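Local structure of LP04448p (Drosophila melanogaster, 4QMH) at residues P16-T19 and E20-K24; T39-Q42 and A43-E47. The protein probably promotes microtubule polymerization as a member of the XMAP215 family, using an array of TOG domains of which this is the fourth. All coordinates share one frame; numbering follows the deposited sequence.

In the fold
Interactions 1 and 2 lie near the amino-terminal end of an all-helical TOG domain, at the start of helix 20-26 and within the next helix, 31-48. In interaction 1 the polar work is helix capping, done by a threonine as helix 20-26 begins; in interaction 2, inside helix 31-48, main-chain bonds run from turn to turn, and one glutamine-serine pair adds a side-chain bond on a more exposed flank. Both are partly buried, and each sends aliphatic side chains inward: Ile18 and Leu22 from the first, Leu41 and Ile45 from the second. The two contacts meet directly, Leu22 CD2 lying 4.0 Å from Ile44 CD1 and Ile18 packing against Leu41.

Interaction 1. Residues P16-T19 and E20-K24; sequences PQIT and EALLK
Thr19 meets the first turn of helix 20-26 with two oxygens. Its OG1 accepts from Leu22 N at 3.0 Å, and its carbonyl O accepts from Leu23 N at 3.1 Å. The second bond is nearly straight at the hydrogen, 171°. Threonine suits the place because its short side chain turns OG1 between the backbone N and the carbonyl carbon (chi1 62°), which brings the hydroxyl back over the start of the helix, where the amides of the first turn lack an earlier carbonyl to bind. The aliphatic side chains pack beside this polar pair. Ile18 CG2 rests 3.7 Å from Leu23 CD2, while its other branch brings CD1 to 4.2 Å from Leu22 CD2. That same leucine methyl also lies 3.8 Å from Gln17 O. Ile18 sits at the centre of an inverse gamma turn, closed by a weak bond from Thr19 N to Gln17 O, and so the chain bends just before the helix sets off. Further out, Ile18 touches Leu58, Leu22 reaches Lys40, and Leu23 packs on Ala61; branched aliphatic residues fit this side, which faces helices 31-48 and 58-66. The bond from Leu22 N to OG1 makes Thr19 a classic N-cap, while its carbonyl starts the regular helical ladder, opening a short helix at the edge of the TOG domain's helical array.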
loop_
_atom_site.group_PDB
_atom_site.type_symbol
_atom_site.label_atom_id
_atom_site.label_comp_id
_atom_site.label_asym_id
_atom_site.label_seq_id
_atom_site.Cartn_x
_atom_site.Cartn_y
_atom_site.Cartn_z
ATOM N N PRO A 16 -4.419 5.457 -25.959
ATOM C CA PRO A 16 -3.994 5.084 -27.314
ATOM C C PRO A 16 -2.480 4.899 -27.457
ATOM O O PRO A 16 -2.044 4.207 -28.378
ATOM C CB PRO A 16 -4.460 6.271 -28.160
ATOM C CG PRO A 16 -5.653 6.785 -27.434
ATOM C CD PRO A 16 -5.296 6.643 -25.974
ATOM N N GLN A 17 -1.699 5.502 -26.563
ATOM C CA GLN A 17 -0.237 5.398 -26.628
ATOM C C GLN A 17 0.287 4.161 -25.907
ATOM O O GLN A 17 1.462 3.802 -26.048
ATOM C CB GLN A 17 0.421 6.650 -26.032
ATOM C CG GLN A 17 0.164 7.928 -26.818
ATOM C CD GLN A 17 1.023 9.089 -26.337
ATOM O OE1 GLN A 17 2.238 9.114 -26.548
ATOM N NE2 GLN A 17 0.392 10.058 -25.700
ATOM N N ILE A 18 -0.576 3.512 -25.131
ATOM C CA ILE A 18 -0.193 2.271 -24.466
ATOM C C ILE A 18 -0.433 1.111 -25.430
ATOM O O ILE A 18 -1.398 0.356 -25.305
ATOM C CB ILE A 18 -0.950 2.049 -23.148
ATOM C CG1 ILE A 18 -0.920 3.318 -22.291
ATOM C CG2 ILE A 18 -0.352 0.874 -22.386
ATOM C CD1 ILE A 18 0.473 3.825 -21.999
ATOM N N THR A 19 0.473 0.973 -26.387
ATOM C CA THR A 19 0.306 0.018 -27.473
ATOM C C THR A 19 0.730 -1.390 -27.068
ATOM O O THR A 19 1.421 -1.586 -26.069
ATOM C CB THR A 19 1.156 0.429 -28.665
ATOM O OG1 THR A 19 2.536 0.419 -28.274
ATOM C CG2 THR A 19 0.766 1.828 -29.154
ATOM N N GLU A 20 0.319 -2.381 -27.851
ATOM C CA GLU A 20 0.771 -3.739 -27.601
ATOM C C GLU A 20 2.293 -3.807 -27.661
ATOM O O GLU A 20 2.923 -4.554 -26.899
ATOM C CB GLU A 20 0.176 -4.698 -28.632
ATOM C CG GLU A 20 -1.326 -4.883 -28.513
ATOM C CD GLU A 20 -1.719 -5.717 -27.313
ATOM O OE1 GLU A 20 -0.842 -6.413 -26.762
ATOM O OE2 GLU A 20 -2.904 -5.677 -26.920
ATOM N N ALA A 21 2.879 -3.032 -28.570
ATOM C CA ALA A 21 4.332 -3.040 -28.740
ATOM C C ALA A 21 5.036 -2.512 -27.494
ATOM O O ALA A 21 6.047 -3.072 -27.063
ATOM C CB ALA A 21 4.744 -2.232 -29.966
ATOM N N LEU A 22 4.512 -1.426 -26.935
ATOM C CA LEU A 22 5.090 -0.862 -25.719
ATOM C C LEU A 22 4.996 -1.875 -24.581
ATOM O O LEU A 22 5.968 -2.109 -23.877
ATOM C CB LEU A 22 4.399 0.444 -25.331
ATOM C CG LEU A 22 4.833 1.017 -23.983
ATOM C CD1 LEU A 22 6.311 1.419 -24.012
ATOM C CD2 LEU A 22 3.958 2.201 -23.622
ATOM N N LEU A 23 3.829 -2.494 -24.408
ATOM C CA LEU A 23 3.672 -3.481 -23.347
ATOM C C LEU A 23 4.584 -4.687 -23.545
ATOM O O LEU A 23 5.134 -5.230 -22.591
ATOM C CB LEU A 23 2.216 -3.924 -23.228
ATOM C CG LEU A 23 1.256 -2.795 -22.856
ATOM C CD1 LEU A 23 -0.181 -3.322 -22.798
ATOM C CD2 LEU A 23 1.655 -2.156 -21.524
ATOM N N LYS A 24 4.751 -5.101 -24.793
ATOM C CA LYS A 24 5.648 -6.203 -25.092
ATOM C C LYS A 24 7.098 -5.853 -24.759
ATOM O O LYS A 24 7.826 -6.678 -24.200
ATOM C CB LYS A 24 5.521 -6.596 -26.561
ATOM C CG LYS A 24 6.403 -7.775 -26.955
ATOM C CD LYS A 24 6.133 -8.185 -28.394
ATOM C CE LYS A 24 7.292 -8.999 -28.963
ATOM N NZ LYS A 24 7.094 -9.290 -30.418
#

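Interaction 2. Residues T39-Q42 and A43-E47; sequences TKLQ and AIISE
Ser46 OG donates to Gln42 OE1 at 2.8 Å, joining two side chains one helical turn apart. The hydroxyl stands well above the plane of the amide, 52° out of it. Gln42 reaches it by extending CG anti to the backbone N (chi1 -167°), and the bend at chi2 swings the amide forward along the helix toward Ser46. With an alanine here, the Ser46 hydroxyl would probably lose this acceptor and be held less firmly in its rotation. The backbone holds the same spacing: Ser46 N donates to Gln42 O at 2.9 Å and Ile45 N to Leu41 O at 3.0 Å, with Ile44 N and Ala43 N bonded likewise to Lys40 O and Thr39 O. On the buried side Ile45 CD1 comes within 4.0 Å of Leu41 CG, aliphatic chains suited to the face that meets helices 58-66 and 71-88. Ile44, on another flank, lays CG1 3.4 Å from Lys40 O. Leu41 packs on Ile80, Leu58 and Leu62, and Ile45 meets Gln83 and Ala87, while Gln42 O accepts from Gln83 NE2 and Lys40 forms a salt bridge with Glu25 of helix 20-26; helix 31-48 thus lies between helix 20-26 and helix 71-88, with helix 58-66 also against Leu41.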
loop_
_atom_site.group_PDB
_atom_site.type_symbol
_atom_site.label_atom_id
_atom_site.label_comp_id
_atom_site.label_asym_id
_atom_site.label_seq_id
_atom_site.Cartn_x
_atom_site.Cartn_y
_atom_site.Cartn_z
ATOM N N THR A 39 11.406 3.721 -20.223
ATOM C CA THR A 39 11.913 5.023 -20.661
ATOM C C THR A 39 10.911 5.699 -21.584
ATOM O O THR A 39 10.645 6.898 -21.453
ATOM C CB THR A 39 13.277 4.910 -21.353
ATOM O OG1 THR A 39 14.261 4.559 -20.377
ATOM C CG2 THR A 39 13.677 6.243 -21.984
ATOM N N LYS A 40 10.344 4.928 -22.504
ATOM C CA LYS A 40 9.334 5.458 -23.420
ATOM C C LYS A 40 8.086 5.881 -22.651
ATOM O O LYS A 40 7.499 6.924 -22.939
ATOM C CB LYS A 40 8.956 4.426 -24.482
ATOM C CG LYS A 40 10.070 4.119 -25.497
ATOM C CD LYS A 40 9.580 3.098 -26.518
ATOM C CE LYS A 40 10.606 2.836 -27.602
ATOM N NZ LYS A 40 11.776 2.076 -27.104
ATOM N N LEU A 41 7.696 5.061 -21.672
ATOM C CA LEU A 41 6.521 5.327 -20.851
ATOM C C LEU A 41 6.664 6.631 -20.075
ATOM O O LEU A 41 5.733 7.429 -20.001
ATOM C CB LEU A 41 6.285 4.167 -19.874
ATOM C CG LEU A 41 5.100 4.416 -18.940
ATOM C CD1 LEU A 41 3.814 4.604 -19.726
ATOM C CD2 LEU A 41 4.964 3.282 -17.962
ATOM N N GLN A 42 7.846 6.849 -19.509
ATOM C CA GLN A 42 8.109 8.047 -18.728
ATOM C C GLN A 42 7.925 9.285 -19.594
ATOM O O GLN A 42 7.364 10.281 -19.147
ATOM C CB GLN A 42 9.522 7.998 -18.160
ATOM C CG GLN A 42 9.799 9.041 -17.081
ATOM C CD GLN A 42 10.043 10.440 -17.626
ATOM O OE1 GLN A 42 9.844 11.433 -16.920
ATOM N NE2 GLN A 42 10.501 10.527 -18.875
ATOM N N ALA A 43 8.380 9.203 -20.845
ATOM C CA ALA A 43 8.289 10.328 -21.772
ATOM C C ALA A 43 6.838 10.601 -22.179
ATOM O O ALA A 43 6.440 11.761 -22.360
ATOM C CB ALA A 43 9.182 10.100 -22.995
ATOM N N ILE A 44 6.057 9.533 -22.329
ATOM C CA ILE A 44 4.641 9.653 -22.675
ATOM C C ILE A 44 3.904 10.405 -21.576
ATOM O O ILE A 44 3.134 11.334 -21.851
ATOM C CB ILE A 44 3.969 8.269 -22.877
ATOM C CG1 ILE A 44 4.404 7.634 -24.200
ATOM C CG2 ILE A 44 2.457 8.418 -22.869
ATOM C CD1 ILE A 44 4.108 6.152 -24.280
ATOM N N ILE A 45 4.149 10.012 -20.326
ATOM C CA ILE A 45 3.512 10.677 -19.195
ATOM C C ILE A 45 3.978 12.132 -19.057
ATOM O O ILE A 45 3.159 13.037 -18.884
ATOM C CB ILE A 45 3.733 9.903 -17.867
ATOM C CG1 ILE A 45 3.173 8.485 -17.993
ATOM C CG2 ILE A 45 3.075 10.662 -16.716
ATOM C CD1 ILE A 45 3.686 7.526 -16.937
ATOM N N SER A 46 5.289 12.363 -19.135
ATOM C CA SER A 46 5.836 13.713 -19.025
ATOM C C SER A 46 5.273 14.663 -20.076
ATOM O O SER A 46 4.961 15.823 -19.785
ATOM C CB SER A 46 7.363 13.678 -19.155
ATOM O OG SER A 46 7.945 13.185 -17.963
ATOM N N GLU A 47 5.161 14.176 -21.304
ATOM C CA GLU A 47 4.707 15.018 -22.410
ATOM C C GLU A 47 3.231 15.385 -22.234
ATOM O O GLU A 47 2.822 16.505 -22.545
ATOM C CB GLU A 47 4.924 14.303 -23.747
ATOM C CG GLU A 47 4.382 15.062 -24.968
ATOM C CD GLU A 47 5.087 16.392 -25.227
ATOM O OE1 GLU A 47 6.064 16.716 -24.516
ATOM O OE2 GLU A 47 4.660 17.116 -26.155
#